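Local coordinates for protein cysteine hydrolase (Pseudomonas syringae pv. phaseolicola 1448A, PDB 3IRV) that probably acts as a hydrolase of the isochorismatase-like cysteine hydrolase family, at residues A[195-200]-A[205-210]; A[148-153]-A[190-195]; A[155-160]-A[167-172]. One frame throughout, in Å; residues are numbered along the deposited sequence. Where two conformers were deposited one is given.

Contact 1. Residues A[195-200]-A[205-210]; sequences ISLTTI and GEVTTT
Val207 points its side chain at helix 189-204 and meets Leu197 and Ile200, one turn apart on the same side of that helix. The tight half of the contact lies toward the helix end. Val207 CG2 lies against the helix, 3.5 Å from Leu197 O and 3.8 Å from Ile200 CG2, so that one methyl touches both a backbone carbonyl and a side-chain branch. Ile200 offers this branch because CG2 stands anti to its backbone N, while CG1 takes the place beside that N (chi1 -61°). The two branched side chains cross at about a right angle. Just beyond them the backbones are tied directly: Gly205 N donates to Ile200 O at 3.0 Å, a bond spanning five residues and fairly straight at 154°. Gly205 is the first residue to leave helical geometry.

The side chain of Leu197 packs more loosely, although its carbonyl oxygen is touched closely. Its CD2 stays 4.2 Å from Val207 CG1, and the side chain also lies about 4 Å from a bound glycerol. Val207 keeps part of its surface exposed, although Phe184 of the second subunit packs on it. The neighbouring Glu206 turns from the helix, and its carboxylate forms salt bridges with Arg216 and Arg15, so apolar and charged groups leave the strand on different sides.

The axis of strand 206-208 makes 131° with that of the helix segment. The arrangement is that of a beta-alpha-beta connection in a layered alpha/beta fold, with the helix laid over the sheet and the chain turning back near Gly205 into strand 206-208, which pairs in parallel with strand 166-170 of the same chain.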
loop_
_atom_site.group_PDB
_atom_site.type_symbol
_atom_site.label_atom_id
_atom_site.label_comp_id
_atom_site.label_asym_id
_atom_site.label_seq_id
_atom_site.Cartn_x
_atom_site.Cartn_y
_atom_site.Cartn_z
ATOM N N ILE A 195 -3.033 12.340 5.282
ATOM C CA ILE A 195 -3.720 11.425 4.373
ATOM C C ILE A 195 -3.468 9.964 4.751
ATOM O O ILE A 195 -4.399 9.167 4.751
ATOM C CB ILE A 195 -3.342 11.699 2.884
ATOM C CG1 ILE A 195 -4.207 12.823 2.293
ATOM C CG2 ILE A 195 -3.725 10.495 2.004
ATOM C CD1 ILE A 195 -4.152 14.142 2.950
ATOM N N SER A 196 -2.233 9.631 5.115
ATOM C CA SER A 196 -1.897 8.254 5.471
ATOM C C SER A 196 -2.645 7.781 6.721
ATOM O O SER A 196 -3.251 6.701 6.729
ATOM C CB SER A 196 -0.393 8.115 5.702
ATOM O OG SER A 196 -0.074 6.782 6.044
ATOM N N LEU A 197 -2.612 8.584 7.781
ATOM C CA LEU A 197 -3.245 8.158 9.033
ATOM C C LEU A 197 -4.764 8.022 8.871
ATOM O O LEU A 197 -5.396 7.092 9.416
ATOM C CB LEU A 197 -2.894 9.131 10.160
ATOM C CG LEU A 197 -1.413 9.168 10.531
ATOM C CD1 LEU A 197 -1.260 10.195 11.651
ATOM C CD2 LEU A 197 -0.922 7.800 11.025
ATOM N N THR A 198 -5.346 8.952 8.106
ATOM C CA THR A 198 -6.794 8.923 7.844
ATOM C C THR A 198 -7.139 7.635 7.051
ATOM O O THR A 198 -8.087 6.891 7.386
ATOM C CB THR A 198 -7.214 10.201 7.080
ATOM O OG1 THR A 198 -6.996 11.346 7.932
ATOM C CG2 THR A 198 -8.716 10.145 6.707
ATOM N N THR A 199 -6.342 7.356 6.028
ATOM C CA THR A 199 -6.532 6.149 5.223
ATOM C C THR A 199 -6.398 4.885 6.065
ATOM O O THR A 199 -7.231 3.971 6.008
ATOM C CB THR A 199 -5.514 6.128 4.076
ATOM O OG1 THR A 199 -5.775 7.249 3.224
ATOM C CG2 THR A 199 -5.625 4.836 3.236
ATOM N N ILE A 200 -5.354 4.837 6.888
ATOM C CA ILE A 200 -5.201 3.670 7.781
ATOM C C ILE A 200 -6.414 3.496 8.703
ATOM O O ILE A 200 -6.931 2.378 8.854
ATOM C CB ILE A 200 -3.906 3.739 8.593
ATOM C CG1 ILE A 200 -2.696 3.742 7.655
ATOM C CG2 ILE A 200 -3.859 2.602 9.648
ATOM C CD1 ILE A 200 -1.437 4.342 8.348
ATOM N N GLY A 205 -6.841 -0.490 9.729
ATOM C CA GLY A 205 -6.744 -0.940 11.129
ATOM C C GLY A 205 -6.967 0.210 12.104
ATOM O O GLY A 205 -7.803 1.081 11.845
ATOM N N GLU A 206 -6.224 0.185 13.207
ATOM C CA GLU A 206 -6.386 1.187 14.264
ATOM C C GLU A 206 -5.294 2.248 14.143
ATOM O O GLU A 206 -4.151 1.923 13.837
ATOM C CB GLU A 206 -6.244 0.547 15.647
ATOM C CG GLU A 206 -6.278 1.589 16.768
ATOM C CD GLU A 206 -6.310 1.030 18.169
ATOM O OE1 GLU A 206 -6.163 -0.208 18.373
ATOM O OE2 GLU A 206 -6.514 1.871 19.084
ATOM N N VAL A 207 -5.638 3.504 14.415
ATOM C CA VAL A 207 -4.620 4.519 14.663
ATOM C C VAL A 207 -4.767 5.004 16.113
ATOM O O VAL A 207 -5.892 5.327 16.549
ATOM C CB VAL A 207 -4.745 5.717 13.673
ATOM C CG1 VAL A 207 -3.684 6.795 13.998
ATOM C CG2 VAL A 207 -4.552 5.226 12.237
ATOM N N THR A 208 -3.663 5.007 16.868
ATOM C CA THR A 208 -3.692 5.560 18.214
ATOM C C THR A 208 -2.325 6.135 18.541
ATOM O O THR A 208 -1.431 6.089 17.692
ATOM C CB THR A 208 -4.134 4.505 19.274
ATOM O OG1 THR A 208 -4.412 5.155 20.528
ATOM C CG2 THR A 208 -3.068 3.445 19.482
ATOM N N THR A 209 -2.178 6.708 19.738
ATOM C CA THR A 209 -0.882 7.280 20.131
ATOM C C THR A 209 0.002 6.260 20.823
ATOM O O THR A 209 -0.485 5.257 21.401
ATOM C CB THR A 209 -1.036 8.476 21.093
ATOM O OG1 THR A 209 -1.685 8.023 22.283
ATOM C CG2 THR A 209 -1.865 9.572 20.431
ATOM N N THR A 210 1.305 6.537 20.800
ATOM C CA THR A 210 2.261 5.710 21.529
ATOM C C THR A 210 1.886 5.588 23.005
ATOM O O THR A 210 1.864 4.478 23.550
ATOM C CB THR A 210 3.683 6.283 21.415
ATOM O OG1 THR A 210 4.025 6.375 20.035
ATOM C CG2 THR A 210 4.697 5.379 22.096
#

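Contact 2. Residues A[148-153]-A[190-195]; sequences VTNVCC and ADVQRI
A helix-helix contact of the isochorismatase fold joins Thr149 and Asn150, at the start of helix 149-162, to Val192 and Gln193 of helix 189-204. In cysteine hydrolases of this fold the loop entering the first of these helices typically contains a cis peptide; here one precedes the N-cap residue Val148, consistent with a place near the active site. Thr149 OG1 donates to Gln193 OE1 at 2.7 Å, in the carbonyl plane and on a lone pair, with a C=O...donor angle of 136°. Gln193 extends CG anti to its backbone N and then bends at chi2 (83°), which carries the amide across to the threonine. Its other end is held too: NE2 donates to Asn174 O and also bonds a glycerol, so partners at both ends should fix the amide's rotation.

Beside this polar pair, Asn150 and Val192 meet face against methyl. Asn150 ND2 is bonded to Tyr179 OH, and Asn150 O accepts from Arg158 of the second subunit. Val192 CG1 lies over the flat amide, 3.3 Å from Asn150 CG and 3.4 Å from Asn150 OD1.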
loop_
_atom_site.group_PDB
_atom_site.type_symbol
_atom_site.label_atom_id
_atom_site.label_comp_id
_atom_site.label_asym_id
_atom_site.label_seq_id
_atom_site.Cartn_x
_atom_site.Cartn_y
_atom_site.Cartn_z
ATOM N N VAL A 148 9.248 5.052 6.161
ATOM C CA VAL A 148 8.472 6.270 5.921
ATOM C C VAL A 148 6.972 5.956 6.012
ATOM O O VAL A 148 6.509 4.928 5.491
ATOM C CB VAL A 148 8.854 6.889 4.537
ATOM C CG1 VAL A 148 8.090 8.169 4.259
ATOM C CG2 VAL A 148 10.372 7.135 4.466
ATOM N N THR A 149 6.216 6.843 6.664
ATOM C CA THR A 149 4.810 6.569 6.988
ATOM C C THR A 149 4.037 5.938 5.854
ATOM O O THR A 149 3.411 4.890 6.036
ATOM C CB THR A 149 4.078 7.847 7.449
ATOM O OG1 THR A 149 4.809 8.419 8.549
ATOM C CG2 THR A 149 2.645 7.524 7.881
ATOM N N ASN A 150 4.078 6.580 4.689
ATOM C CA ASN A 150 3.202 6.176 3.578
ATOM C C ASN A 150 3.846 5.124 2.679
ATOM O O ASN A 150 3.200 4.623 1.741
ATOM C CB ASN A 150 2.828 7.381 2.721
ATOM C CG ASN A 150 4.036 8.038 2.104
ATOM O OD1 ASN A 150 5.028 8.329 2.800
ATOM N ND2 ASN A 150 3.967 8.298 0.807
ATOM N N VAL A 151 5.115 4.810 2.939
ATOM C CA VAL A 151 5.847 3.935 2.042
ATOM C C VAL A 151 6.100 2.616 2.763
ATOM O O VAL A 151 5.227 1.752 2.735
ATOM C CB VAL A 151 7.126 4.579 1.481
ATOM C CG1 VAL A 151 7.713 3.687 0.384
ATOM C CG2 VAL A 151 6.838 5.986 0.890
ATOM N N CYS A 152 7.236 2.462 3.443
ATOM C CA CYS A 152 7.483 1.181 4.120
ATOM C C CYS A 152 6.520 0.902 5.273
ATOM O O CYS A 152 6.100 -0.248 5.456
ATOM C CB CYS A 152 8.897 1.117 4.647
ATOM S SG CYS A 152 10.077 1.192 3.274
ATOM N N CYS A 153 6.162 1.923 6.066
ATOM C CA CYS A 153 5.228 1.677 7.173
ATOM C C CYS A 153 3.856 1.268 6.610
ATOM O O CYS A 153 3.327 0.191 6.961
ATOM C CB CYS A 153 5.112 2.907 8.085
ATOM S SG CYS A 153 6.735 3.329 8.725
ATOM N N ALA A 190 3.567 16.863 6.245
ATOM C CA ALA A 190 2.319 16.984 7.030
ATOM C C ALA A 190 1.104 16.492 6.241
ATOM O O ALA A 190 0.228 15.821 6.787
ATOM C CB ALA A 190 2.104 18.423 7.471
ATOM N N ASP A 191 1.062 16.798 4.952
ATOM C CA ASP A 191 -0.054 16.345 4.128
ATOM C C ASP A 191 -0.010 14.827 3.919
ATOM O O ASP A 191 -1.040 14.153 4.011
ATOM C CB ASP A 191 -0.066 17.094 2.822
ATOM C CG ASP A 191 -0.694 18.486 2.971
ATOM O OD1 ASP A 191 -1.273 18.783 4.038
ATOM O OD2 ASP A 191 -0.625 19.259 2.025
ATOM N N VAL A 192 1.187 14.304 3.649
ATOM C CA VAL A 192 1.378 12.851 3.548
ATOM C C VAL A 192 0.865 12.174 4.806
ATOM O O VAL A 192 0.095 11.216 4.717
ATOM C CB VAL A 192 2.858 12.491 3.318
ATOM C CG1 VAL A 192 3.057 10.977 3.377
ATOM C CG2 VAL A 192 3.305 12.976 1.939
ATOM N N GLN A 193 1.304 12.673 5.956
ATOM C CA GLN A 193 0.935 12.102 7.247
ATOM C C GLN A 193 -0.581 12.123 7.497
ATOM O O GLN A 193 -1.144 11.095 7.901
ATOM C CB GLN A 193 1.680 12.827 8.367
ATOM C CG GLN A 193 1.541 12.144 9.752
ATOM C CD GLN A 193 2.526 11.002 9.966
ATOM O OE1 GLN A 193 3.261 10.631 9.061
ATOM N NE2 GLN A 193 2.501 10.406 11.179
ATOM N N ARG A 194 -1.216 13.280 7.252
ATOM C CA ARG A 194 -2.661 13.465 7.398
ATOM C C ARG A 194 -3.413 12.439 6.549
ATOM O O ARG A 194 -4.321 11.748 7.026
ATOM C CB ARG A 194 -3.030 14.893 6.948
ATOM C CG ARG A 194 -4.514 15.197 6.866
ATOM C CD ARG A 194 -4.745 16.706 6.756
ATOM N NE ARG A 194 -4.153 17.291 5.559
ATOM C CZ ARG A 194 -4.793 17.466 4.400
ATOM N NH1 ARG A 194 -6.080 17.118 4.258
ATOM N NH2 ARG A 194 -4.150 18.023 3.379
ATOM N N ILE A 195 -3.033 12.340 5.282
ATOM C CA ILE A 195 -3.720 11.425 4.373
ATOM C C ILE A 195 -3.468 9.964 4.751
ATOM O O ILE A 195 -4.399 9.167 4.751
ATOM C CB ILE A 195 -3.342 11.699 2.884
ATOM C CG1 ILE A 195 -4.207 12.823 2.293
ATOM C CG2 ILE A 195 -3.725 10.495 2.004
ATOM C CD1 ILE A 195 -4.152 14.142 2.950
#

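Contact 3. Residues A[155-160]-A[167-172]; sequences TTIRDG and VIALSD
Ile157 and Gly160 are the residues of helix 149-162 that rest on Val167 and Ala169 of the next strand. Before them, Thr155 and Thr156 turn their hydroxyls back along the helix, OG1 of each bonding the carbonyl oxygen four residues earlier, Val151 O and Cys152 O.

Ile157 then carries most of the contact. Its CG2 and CG1 both lie 3.8 Å from Val167 CG1, the two branches resting against that methyl. With CG1 beside the backbone N (chi1 -65°) and the chain extended at chi2 (169°), CD1 reaches farther along the strand to Ala169 CB, also at 3.8 Å. Arg158 leaves the helix away from the strand; its guanidinium forms a salt bridge with Glu154 and bonds Thr155 OG1 and Asn150 O, both of the second subunit. At Gly160 the lack of a side chain lets the backbone itself come close, its C atom 4.2 Å from Val167 CG2.

Segments 155-160 and 167-170 run nearly antiparallel (163°), their axes 9.2 Å apart, as befits successive elements of the beta-alpha-beta unit 141-147, 149-162, 166-170. Buried and apolar, the contact rests on van der Waals packing, with Arg158 on the face turned from the strand.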
loop_
_atom_site.group_PDB
_atom_site.type_symbol
_atom_site.label_atom_id
_atom_site.label_comp_id
_atom_site.label_asym_id
_atom_site.label_seq_id
_atom_site.Cartn_x
_atom_site.Cartn_y
_atom_site.Cartn_z
ATOM N N THR A 155 3.039 0.136 3.593
ATOM C CA THR A 155 3.038 -1.148 2.858
ATOM C C THR A 155 3.030 -2.318 3.841
ATOM O O THR A 155 2.309 -3.293 3.634
ATOM C CB THR A 155 4.196 -1.269 1.853
ATOM O OG1 THR A 155 4.204 -0.091 1.034
ATOM C CG2 THR A 155 4.001 -2.489 0.962
ATOM N N THR A 156 3.814 -2.213 4.916
ATOM C CA THR A 156 3.759 -3.208 5.979
ATOM C C THR A 156 2.342 -3.337 6.599
ATOM O O THR A 156 1.840 -4.442 6.803
ATOM C CB THR A 156 4.827 -2.888 7.036
ATOM O OG1 THR A 156 6.107 -2.804 6.364
ATOM C CG2 THR A 156 4.854 -3.961 8.157
ATOM N N ILE A 157 1.714 -2.199 6.886
ATOM C CA ILE A 157 0.326 -2.178 7.352
ATOM C C ILE A 157 -0.666 -2.821 6.365
ATOM O O ILE A 157 -1.433 -3.706 6.762
ATOM C CB ILE A 157 -0.084 -0.732 7.673
ATOM C CG1 ILE A 157 0.750 -0.216 8.852
ATOM C CG2 ILE A 157 -1.589 -0.628 7.982
ATOM C CD1 ILE A 157 0.612 1.326 9.101
ATOM N N ARG A 158 -0.651 -2.400 5.092
ATOM C CA ARG A 158 -1.544 -3.002 4.072
ATOM C C ARG A 158 -1.301 -4.498 3.935
ATOM O O ARG A 158 -2.237 -5.293 3.939
ATOM C CB ARG A 158 -1.290 -2.352 2.722
ATOM C CG ARG A 158 -1.672 -0.871 2.723
ATOM C CD ARG A 158 -1.288 -0.216 1.424
ATOM N NE ARG A 158 -1.554 1.226 1.440
ATOM C CZ ARG A 158 -2.327 1.866 0.562
ATOM N NH1 ARG A 158 -2.918 1.206 -0.417
ATOM N NH2 ARG A 158 -2.516 3.182 0.683
ATOM N N ASP A 159 -0.026 -4.886 3.876
ATOM C CA ASP A 159 0.300 -6.306 3.750
ATOM C C ASP A 159 -0.068 -7.128 4.995
ATOM O O ASP A 159 -0.455 -8.294 4.893
ATOM C CB ASP A 159 1.771 -6.482 3.357
ATOM C CG ASP A 159 2.077 -5.882 1.973
ATOM O OD1 ASP A 159 1.134 -5.386 1.278
ATOM O OD2 ASP A 159 3.270 -5.932 1.550
ATOM N N GLY A 160 0.004 -6.484 6.162
ATOM C CA GLY A 160 -0.371 -7.125 7.407
ATOM C C GLY A 160 -1.875 -7.368 7.445
ATOM O O GLY A 160 -2.312 -8.488 7.725
ATOM N N VAL A 167 -3.869 -4.612 12.939
ATOM C CA VAL A 167 -2.753 -3.659 12.858
ATOM C C VAL A 167 -3.086 -2.356 13.596
ATOM O O VAL A 167 -4.172 -1.794 13.416
ATOM C CB VAL A 167 -2.402 -3.336 11.392
ATOM C CG1 VAL A 167 -1.149 -2.427 11.323
ATOM C CG2 VAL A 167 -2.131 -4.618 10.614
ATOM N N ILE A 168 -2.140 -1.898 14.413
ATOM C CA ILE A 168 -2.238 -0.611 15.113
ATOM C C ILE A 168 -1.099 0.261 14.612
ATOM O O ILE A 168 0.075 -0.126 14.737
ATOM C CB ILE A 168 -2.049 -0.766 16.622
ATOM C CG1 ILE A 168 -3.102 -1.716 17.196
ATOM C CG2 ILE A 168 -2.139 0.608 17.277
ATOM C CD1 ILE A 168 -2.865 -2.077 18.655
ATOM N N ALA A 169 -1.440 1.401 14.006
ATOM C CA ALA A 169 -0.424 2.380 13.589
ATOM C C ALA A 169 -0.366 3.500 14.619
ATOM O O ALA A 169 -1.403 4.026 15.049
ATOM C CB ALA A 169 -0.758 2.979 12.204
ATOM N N LEU A 170 0.842 3.878 14.999
ATOM C CA LEU A 170 1.010 4.940 16.014
ATOM C C LEU A 170 1.125 6.312 15.323
ATOM O O LEU A 170 2.086 6.589 14.573
ATOM C CB LEU A 170 2.247 4.637 16.859
ATOM C CG LEU A 170 2.150 3.313 17.632
ATOM C CD1 LEU A 170 3.410 3.137 18.466
ATOM C CD2 LEU A 170 0.902 3.280 18.499
ATOM N N SER A 171 0.131 7.178 15.561
ATOM C CA SER A 171 0.093 8.495 14.941
ATOM C C SER A 171 1.309 9.374 15.226
ATOM O O SER A 171 1.723 10.153 14.354
ATOM C CB SER A 171 -1.188 9.232 15.334
ATOM O OG SER A 171 -1.229 9.379 16.729
ATOM N N ASP A 172 1.910 9.221 16.405
ATOM C CA ASP A 172 3.031 10.085 16.780
ATOM C C ASP A 172 4.387 9.361 16.693
ATOM O O ASP A 172 5.412 9.861 17.195
ATOM C CB ASP A 172 2.791 10.674 18.179
ATOM C CG ASP A 172 2.747 9.615 19.272
ATOM O OD1 ASP A 172 2.400 8.435 19.009
ATOM O OD2 ASP A 172 3.067 9.962 20.432
#

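Overall arrangement
Two helices and two neighbouring strands link the three contacts. Contact 2 and contact 1 follow one another along helix 189-204, sharing Ile195, with centres 10 Å apart. Contacts 1 and 3, centred 8 Å apart, meet in the sheet, where Ala169 N lies 2.8 Å from Glu206 O in a backbone hydrogen bond. Contacts 2 and 3 share helix 149-162. Their centres are 11 Å apart, and a weak hydrogen bond of 3.3 Å joins Gln193 NE2 to Ser171 O. These two atoms each bond O2 of a glycerol, probably the same one. Leu197 of contact 1 is also near a glycerol, probably from the crystallisation liquor, though it may mark a pocket. All three contacts touch the second subunit.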